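Local atomic coordinates of major centromere autoantigen B (Homo sapiens, PDB entry 1HLV), a protein that binds the CENP-B box of centromeric DNA through an N-terminal region built of two helix-turn-helix domains, kinking the DNA. Residues S14-E19 / S40-I45; G79-W84 / L105-E110. All coordinates share one frame; numbering follows the deposited sequence.

In the fold
Contacts 1 and 2 follow one another along an all-helical chain, the first closing before the second opens, and lie on opposite sides of the chain's centre. Their centres are about 35 Å apart and their nearest atoms about 20 Å. Contact 1 joins helices 10-22 and 39-47 within the CENP-B N-terminal DNA-binding domain; contact 2 joins helices 75-88 and 97-111 within the Tc5 transposase DNA-binding domain. Contact 1 backs a helix that meets DNA directly, whereas contact 2 comes no closer than about 9 Å to the nucleic acid. Each is thus an apolar join inside a separate helical domain, consistent with each domain engaging its own part of the CENP-B box.

Contact 1 of 2, residues S14-E19 / S40-I45; sequences SRIIQE and STLSTI. With nucleotides of chain B; nucleotides of chain A.
In Ile16, CG1 stands anti to the carbonyl carbon (chi1 -68°), which leaves CG2 to meet Leu42 while CD1, on the other branch, extends to Ile45. Leu42 answers with CG anti to its backbone N (chi1 172°), swinging CD1 to 3.5 Å from Ile16 CG2. The Ile16 and Ile45 side chains cross at about a right angle, with their CD1 methyls 3.9 Å apart. Ile45 also offers its shorter branch, CG2, which lies 3.7 Å from Ile17 CG1. These four buried side chains make a purely aliphatic seam.

Segment 40-45 of helix 39-47 turns a different face to the DNA, as the recognition helix of a helix-turn-helix does. Ser40 OG donates to N7 of DG16 of chain B at 2.6 Å, a base contact. Two backbone phosphates, one on each strand, accept hydrogen bonds from hydroxyls: Thr41 OG1 donates to OP2 of DC15 of chain B at 2.7 Å, and Ser43 OG donates to OP2 of DT4 of chain A at 2.7 Å.

The segment axes run almost perpendicular, at 89° and 10.5 Å apart. Phe35 of helix 28-35 packs on Ile16, Ile37 of the following loop touches both Ile16 and Leu42, and Ile52 of helix 49-59 borders Ile17 and Ile45.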
loop_
_atom_site.group_PDB
_atom_site.type_symbol
_atom_site.label_atom_id
_atom_site.label_comp_id
_atom_site.label_asym_id
_atom_site.label_seq_id
_atom_site.Cartn_x
_atom_site.Cartn_y
_atom_site.Cartn_z
ATOM N N SER C 14 -4.036 1.737 11.415
ATOM C CA SER C 14 -5.334 1.086 11.418
ATOM C C SER C 14 -5.770 0.822 12.873
ATOM O O SER C 14 -6.935 1.018 13.234
ATOM C CB SER C 14 -5.249 -0.231 10.653
ATOM O OG SER C 14 -6.479 -0.915 10.699
ATOM N N ARG C 15 -4.828 0.388 13.706
ATOM C CA ARG C 15 -5.130 0.105 15.102
ATOM C C ARG C 15 -5.530 1.389 15.822
ATOM O O ARG C 15 -6.491 1.409 16.594
ATOM C CB ARG C 15 -3.920 -0.529 15.794
ATOM C CG ARG C 15 -4.170 -0.895 17.251
ATOM C CD ARG C 15 -2.931 -1.496 17.896
ATOM N NE ARG C 15 -3.073 -1.650 19.343
ATOM C CZ ARG C 15 -2.098 -2.059 20.153
ATOM N NH1 ARG C 15 -0.905 -2.360 19.661
ATOM N NH2 ARG C 15 -2.312 -2.156 21.459
ATOM N N ILE C 16 -4.786 2.461 15.568
ATOM C CA ILE C 16 -5.073 3.752 16.182
ATOM C C ILE C 16 -6.494 4.190 15.818
ATOM O O ILE C 16 -7.258 4.636 16.674
ATOM C CB ILE C 16 -4.052 4.819 15.709
ATOM C CG1 ILE C 16 -2.676 4.487 16.280
ATOM C CG2 ILE C 16 -4.482 6.210 16.141
ATOM C CD1 ILE C 16 -1.573 5.393 15.800
ATOM N N ILE C 17 -6.841 4.052 14.542
ATOM C CA ILE C 17 -8.164 4.420 14.059
ATOM C C ILE C 17 -9.217 3.600 14.788
ATOM O O ILE C 17 -10.198 4.133 15.297
ATOM C CB ILE C 17 -8.283 4.167 12.539
ATOM C CG1 ILE C 17 -7.475 5.218 11.777
ATOM C CG2 ILE C 17 -9.736 4.199 12.106
ATOM C CD1 ILE C 17 -7.225 4.852 10.330
ATOM N N GLN C 18 -8.997 2.292 14.832
ATOM C CA GLN C 18 -9.917 1.378 15.491
ATOM C C GLN C 18 -10.078 1.743 16.965
ATOM O O GLN C 18 -11.161 1.606 17.537
ATOM C CB GLN C 18 -9.393 -0.051 15.369
ATOM C CG GLN C 18 -10.250 -1.082 16.070
ATOM C CD GLN C 18 -9.591 -2.448 16.135
ATOM O OE1 GLN C 18 -10.140 -3.383 16.723
ATOM N NE2 GLN C 18 -8.405 -2.571 15.534
ATOM N N GLU C 19 -8.997 2.208 17.577
ATOM C CA GLU C 19 -9.036 2.585 18.981
ATOM C C GLU C 19 -10.016 3.736 19.205
ATOM O O GLU C 19 -10.793 3.725 20.161
ATOM C CB GLU C 19 -7.644 3.000 19.464
ATOM C CG GLU C 19 -7.567 3.277 20.956
ATOM C CD GLU C 19 -7.582 2.004 21.789
ATOM O OE1 GLU C 19 -8.032 0.956 21.277
ATOM O OE2 GLU C 19 -7.153 2.054 22.961
ATOM N N SER C 40 -1.660 16.161 17.052
ATOM C CA SER C 40 -1.613 16.656 15.684
ATOM C C SER C 40 -1.586 15.443 14.737
ATOM O O SER C 40 -2.331 15.379 13.759
ATOM C CB SER C 40 -0.338 17.481 15.506
ATOM O OG SER C 40 -0.218 17.964 14.188
ATOM N N THR C 41 -0.719 14.480 15.048
ATOM C CA THR C 41 -0.586 13.274 14.247
ATOM C C THR C 41 -1.858 12.424 14.271
ATOM O O THR C 41 -2.245 11.853 13.251
ATOM C CB THR C 41 0.608 12.424 14.736
ATOM O OG1 THR C 41 1.816 13.179 14.580
ATOM C CG2 THR C 41 0.713 11.122 13.943
ATOM N N LEU C 42 -2.509 12.337 15.431
ATOM C CA LEU C 42 -3.741 11.551 15.545
ATOM C C LEU C 42 -4.857 12.140 14.678
ATOM O O LEU C 42 -5.610 11.403 14.023
ATOM C CB LEU C 42 -4.210 11.492 16.997
ATOM C CG LEU C 42 -5.591 10.862 17.220
ATOM C CD1 LEU C 42 -5.641 9.428 16.682
ATOM C CD2 LEU C 42 -5.908 10.896 18.708
ATOM N N SER C 43 -4.960 13.466 14.681
ATOM C CA SER C 43 -5.977 14.145 13.890
ATOM C C SER C 43 -5.799 13.843 12.403
ATOM O O SER C 43 -6.747 13.447 11.716
ATOM C CB SER C 43 -5.904 15.656 14.110
ATOM O OG SER C 43 -6.226 15.996 15.446
ATOM N N THR C 44 -4.579 14.022 11.903
ATOM C CA THR C 44 -4.347 13.768 10.496
ATOM C C THR C 44 -4.599 12.298 10.146
ATOM O O THR C 44 -5.071 12.000 9.051
ATOM C CB THR C 44 -2.946 14.263 10.052
ATOM O OG1 THR C 44 -2.416 13.387 9.053
ATOM C CG2 THR C 44 -2.019 14.361 11.219
ATOM N N ILE C 45 -4.328 11.384 11.075
ATOM C CA ILE C 45 -4.608 9.972 10.819
ATOM C C ILE C 45 -6.126 9.787 10.681
ATOM O O ILE C 45 -6.610 9.128 9.753
ATOM C CB ILE C 45 -4.122 9.067 11.969
ATOM C CG1 ILE C 45 -2.589 8.980 11.958
ATOM C CG2 ILE C 45 -4.759 7.686 11.848
ATOM C CD1 ILE C 45 -2.011 8.096 13.064
ATOM P P DC B 15 5.275 12.519 14.129
ATOM O OP1 DC B 15 6.619 12.148 14.642
ATOM O OP2 DC B 15 4.075 11.794 14.628
ATOM O "O5'" DC B 15 5.096 14.086 14.338
ATOM C "C5'" DC B 15 6.171 14.973 14.045
ATOM C "C4'" DC B 15 5.709 16.409 14.138
ATOM O "O4'" DC B 15 4.895 16.776 12.997
ATOM C "C3'" DC B 15 4.872 16.748 15.371
ATOM O "O3'" DC B 15 5.203 18.075 15.774
ATOM C "C2'" DC B 15 3.455 16.752 14.821
ATOM C "C1'" DC B 15 3.696 17.378 13.461
ATOM N N1 DC B 15 2.656 17.193 12.431
ATOM C C2 DC B 15 2.679 18.037 11.313
ATOM O O2 DC B 15 3.561 18.905 11.239
ATOM N N3 DC B 15 1.748 17.883 10.343
ATOM C C4 DC B 15 0.815 16.931 10.459
ATOM N N4 DC B 15 -0.076 16.802 9.465
ATOM C C5 DC B 15 0.760 16.063 11.594
ATOM C C6 DC B 15 1.694 16.229 12.548
ATOM P P DT A 4 -9.669 15.743 16.589
ATOM O OP1 DT A 4 -10.748 14.782 16.236
ATOM O OP2 DT A 4 -8.326 15.238 16.976
ATOM O "O5'" DT A 4 -9.522 16.756 15.378
ATOM C "C5'" DT A 4 -10.541 17.721 15.174
ATOM C "C4'" DT A 4 -10.079 18.803 14.233
ATOM O "O4'" DT A 4 -9.153 19.710 14.879
ATOM C "C3'" DT A 4 -9.397 18.304 12.962
ATOM O "O3'" DT A 4 -10.030 18.924 11.848
ATOM C "C2'" DT A 4 -7.954 18.770 13.114
ATOM C "C1'" DT A 4 -8.087 20.003 13.995
ATOM N N1 DT A 4 -6.904 20.347 14.815
ATOM C C2 DT A 4 -6.358 21.607 14.675
ATOM O O2 DT A 4 -6.780 22.435 13.879
ATOM N N3 DT A 4 -5.294 21.868 15.505
ATOM C C4 DT A 4 -4.733 21.013 16.433
ATOM O O4 DT A 4 -3.795 21.394 17.133
ATOM C C5 DT A 4 -5.328 19.702 16.502
ATOM C C7 DT A 4 -4.748 18.698 17.451
ATOM C C6 DT A 4 -6.375 19.438 15.703
ATOM P P DG B 16 5.895 18.339 17.198
ATOM O OP1 DG B 16 7.243 17.717 17.167
ATOM O OP2 DG B 16 4.936 17.965 18.267
ATOM O "O5'" DG B 16 6.058 19.920 17.214
ATOM C "C5'" DG B 16 7.002 20.559 16.359
ATOM C "C4'" DG B 16 6.439 21.856 15.827
ATOM O "O4'" DG B 16 5.428 21.608 14.820
ATOM C "C3'" DG B 16 5.789 22.778 16.858
ATOM O "O3'" DG B 16 6.127 24.126 16.516
ATOM C "C2'" DG B 16 4.301 22.533 16.651
ATOM C "C1'" DG B 16 4.227 22.298 15.150
ATOM N N9 DG B 16 3.109 21.474 14.694
ATOM C C8 DG B 16 2.641 20.322 15.284
ATOM N N7 DG B 16 1.670 19.761 14.614
ATOM C C5 DG B 16 1.474 20.595 13.519
ATOM C C6 DG B 16 0.562 20.493 12.441
ATOM O O6 DG B 16 -0.265 19.605 12.213
ATOM N N1 DG B 16 0.677 21.567 11.566
ATOM C C2 DG B 16 1.561 22.608 11.704
ATOM N N2 DG B 16 1.489 23.567 10.757
ATOM N N3 DG B 16 2.439 22.706 12.696
ATOM C C4 DG B 16 2.337 21.673 13.564
#

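Contact 2 of 2, residues G79-W84 / L105-E110; sequences GLLIAW and LRIAEE
Ile107 reaches from segment 105-110 of helix 97-111 to two successive residues of segment 79-84 of helix 75-88, Leu80 and Leu81, and presents a different branch to each. Its CG2 methyl sits 3.9 Å from Leu80 CD1 and 4.1 Å from Leu80 CB, so this leucine is met at its root as well as at its end. The longer branch runs on to the backbone of the facing helix, where Ile107 CD1 comes within 3.8 Å of Leu81 N. The same methyl lies 4.1 Å from Leu81 CD1, the two side chains crossing at about a right angle.

Torsions sort these branches. In Ile107, CG1 is anti to the carbonyl carbon (chi1 -64°) and extended beyond it, carrying CD1 to the main chain of Leu81. Leu81 has its CG anti to the backbone N (chi1 -169°), which turns its CD1 to meet Ile107 CD1.

A second shell surrounds the three. Leu77, earlier on helix 75-88, packs against Ile107, and Leu111 of helix 97-111 touches Leu80. Trp122 and Phe126 of helix 120-129 press on Leu81, which places this leucine where three helices converge in the hydrophobic core of the Tc5 transposase-type DNA-binding domain, a helix-turn-helix relative. One turn on, Trp84 packs on Ile99 and Leu100 and forms a cation-pi pair with Lys103.

Between the two segments the contact is made by aliphatic carbons, with one methyl resting against the main chain of Leu81. Ile107 and Leu81 are buried, while Leu80 is exposed at the border. Cohesion therefore probably comes from dispersion forces and from withdrawing these carbons from water; the charged partner of this helix pair, Lys103 on Trp84, lies beyond segment 105-110.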
loop_
_atom_site.group_PDB
_atom_site.type_symbol
_atom_site.label_atom_id
_atom_site.label_comp_id
_atom_site.label_asym_id
_atom_site.label_seq_id
_atom_site.Cartn_x
_atom_site.Cartn_y
_atom_site.Cartn_z
ATOM N N GLY C 79 -2.251 -1.870 -12.514
ATOM C CA GLY C 79 -3.634 -2.206 -12.252
ATOM C C GLY C 79 -4.072 -3.294 -13.200
ATOM O O GLY C 79 -4.605 -4.323 -12.781
ATOM N N LEU C 80 -3.832 -3.069 -14.487
ATOM C CA LEU C 80 -4.195 -4.040 -15.513
ATOM C C LEU C 80 -3.479 -5.383 -15.324
ATOM O O LEU C 80 -4.095 -6.443 -15.437
ATOM C CB LEU C 80 -3.896 -3.448 -16.891
ATOM C CG LEU C 80 -4.770 -2.203 -17.120
ATOM C CD1 LEU C 80 -4.283 -1.386 -18.316
ATOM C CD2 LEU C 80 -6.222 -2.659 -17.284
ATOM N N LEU C 81 -2.184 -5.325 -15.018
ATOM C CA LEU C 81 -1.371 -6.518 -14.808
ATOM C C LEU C 81 -1.930 -7.367 -13.663
ATOM O O LEU C 81 -2.058 -8.590 -13.778
ATOM C CB LEU C 81 0.072 -6.106 -14.494
ATOM C CG LEU C 81 1.155 -7.187 -14.495
ATOM C CD1 LEU C 81 1.188 -7.890 -15.848
ATOM C CD2 LEU C 81 2.500 -6.549 -14.198
ATOM N N ILE C 82 -2.262 -6.716 -12.554
ATOM C CA ILE C 82 -2.808 -7.422 -11.400
ATOM C C ILE C 82 -4.105 -8.124 -11.776
ATOM O O ILE C 82 -4.250 -9.327 -11.556
ATOM C CB ILE C 82 -3.072 -6.451 -10.221
ATOM C CG1 ILE C 82 -1.743 -6.071 -9.569
ATOM C CG2 ILE C 82 -4.009 -7.083 -9.208
ATOM C CD1 ILE C 82 -1.858 -5.021 -8.499
ATOM N N ALA C 83 -5.041 -7.374 -12.345
ATOM C CA ALA C 83 -6.318 -7.943 -12.743
ATOM C C ALA C 83 -6.074 -9.180 -13.591
ATOM O O ALA C 83 -6.741 -10.207 -13.427
ATOM C CB ALA C 83 -7.120 -6.929 -13.531
ATOM N N TRP C 84 -5.100 -9.071 -14.489
ATOM C CA TRP C 84 -4.746 -10.155 -15.393
ATOM C C TRP C 84 -4.269 -11.441 -14.710
ATOM O O TRP C 84 -4.885 -12.494 -14.879
ATOM C CB TRP C 84 -3.678 -9.674 -16.375
ATOM C CG TRP C 84 -3.033 -10.783 -17.152
ATOM C CD1 TRP C 84 -3.554 -11.450 -18.230
ATOM C CD2 TRP C 84 -1.753 -11.375 -16.893
ATOM N NE1 TRP C 84 -2.675 -12.417 -18.656
ATOM C CE2 TRP C 84 -1.562 -12.396 -17.854
ATOM C CE3 TRP C 84 -0.747 -11.142 -15.941
ATOM C CZ2 TRP C 84 -0.404 -13.184 -17.893
ATOM C CZ3 TRP C 84 0.402 -11.922 -15.979
ATOM C CH2 TRP C 84 0.564 -12.933 -16.951
ATOM N N LEU C 105 5.177 -5.771 -20.627
ATOM C CA LEU C 105 5.711 -5.041 -21.769
ATOM C C LEU C 105 4.638 -4.840 -22.841
ATOM O O LEU C 105 4.656 -3.836 -23.556
ATOM C CB LEU C 105 6.926 -5.775 -22.342
ATOM C CG LEU C 105 8.196 -5.700 -21.478
ATOM C CD1 LEU C 105 9.299 -6.545 -22.104
ATOM C CD2 LEU C 105 8.658 -4.246 -21.350
ATOM N N ARG C 106 3.702 -5.782 -22.942
ATOM C CA ARG C 106 2.622 -5.680 -23.922
ATOM C C ARG C 106 1.594 -4.638 -23.498
ATOM O O ARG C 106 1.083 -3.893 -24.328
ATOM C CB ARG C 106 1.909 -7.019 -24.095
ATOM C CG ARG C 106 2.677 -8.064 -24.867
ATOM C CD ARG C 106 1.981 -9.398 -24.689
ATOM N NE ARG C 106 2.660 -10.505 -25.355
ATOM C CZ ARG C 106 2.391 -11.785 -25.112
ATOM N NH1 ARG C 106 1.463 -12.104 -24.213
ATOM N NH2 ARG C 106 3.035 -12.745 -25.767
ATOM N N ILE C 107 1.276 -4.611 -22.206
ATOM C CA ILE C 107 0.326 -3.650 -21.675
ATOM C C ILE C 107 0.926 -2.253 -21.863
ATOM O O ILE C 107 0.224 -1.308 -22.216
ATOM C CB ILE C 107 0.054 -3.916 -20.181
ATOM C CG1 ILE C 107 -0.609 -5.286 -20.017
ATOM C CG2 ILE C 107 -0.846 -2.835 -19.595
ATOM C CD1 ILE C 107 -0.905 -5.672 -18.563
ATOM N N ALA C 108 2.234 -2.132 -21.654
ATOM C CA ALA C 108 2.895 -0.845 -21.809
ATOM C C ALA C 108 2.786 -0.335 -23.243
ATOM O O ALA C 108 2.664 0.870 -23.464
ATOM C CB ALA C 108 4.363 -0.942 -21.399
ATOM N N GLU C 109 2.839 -1.248 -24.209
ATOM C CA GLU C 109 2.733 -0.879 -25.616
ATOM C C GLU C 109 1.340 -0.334 -25.870
ATOM O O GLU C 109 1.170 0.680 -26.552
ATOM C CB GLU C 109 2.945 -2.090 -26.527
ATOM C CG GLU C 109 4.385 -2.486 -26.774
ATOM C CD GLU C 109 4.504 -3.674 -27.731
ATOM O OE1 GLU C 109 4.035 -3.559 -28.892
ATOM O OE2 GLU C 109 5.063 -4.720 -27.315
ATOM N N GLU C 110 0.347 -1.026 -25.324
ATOM C CA GLU C 110 -1.045 -0.631 -25.490
ATOM C C GLU C 110 -1.345 0.717 -24.864
ATOM O O GLU C 110 -2.098 1.508 -25.428
ATOM C CB GLU C 110 -1.964 -1.690 -24.898
ATOM C CG GLU C 110 -1.909 -2.988 -25.656
ATOM C CD GLU C 110 -3.283 -3.532 -25.940
ATOM O OE1 GLU C 110 -3.883 -4.122 -25.012
ATOM O OE2 GLU C 110 -3.764 -3.354 -27.087
#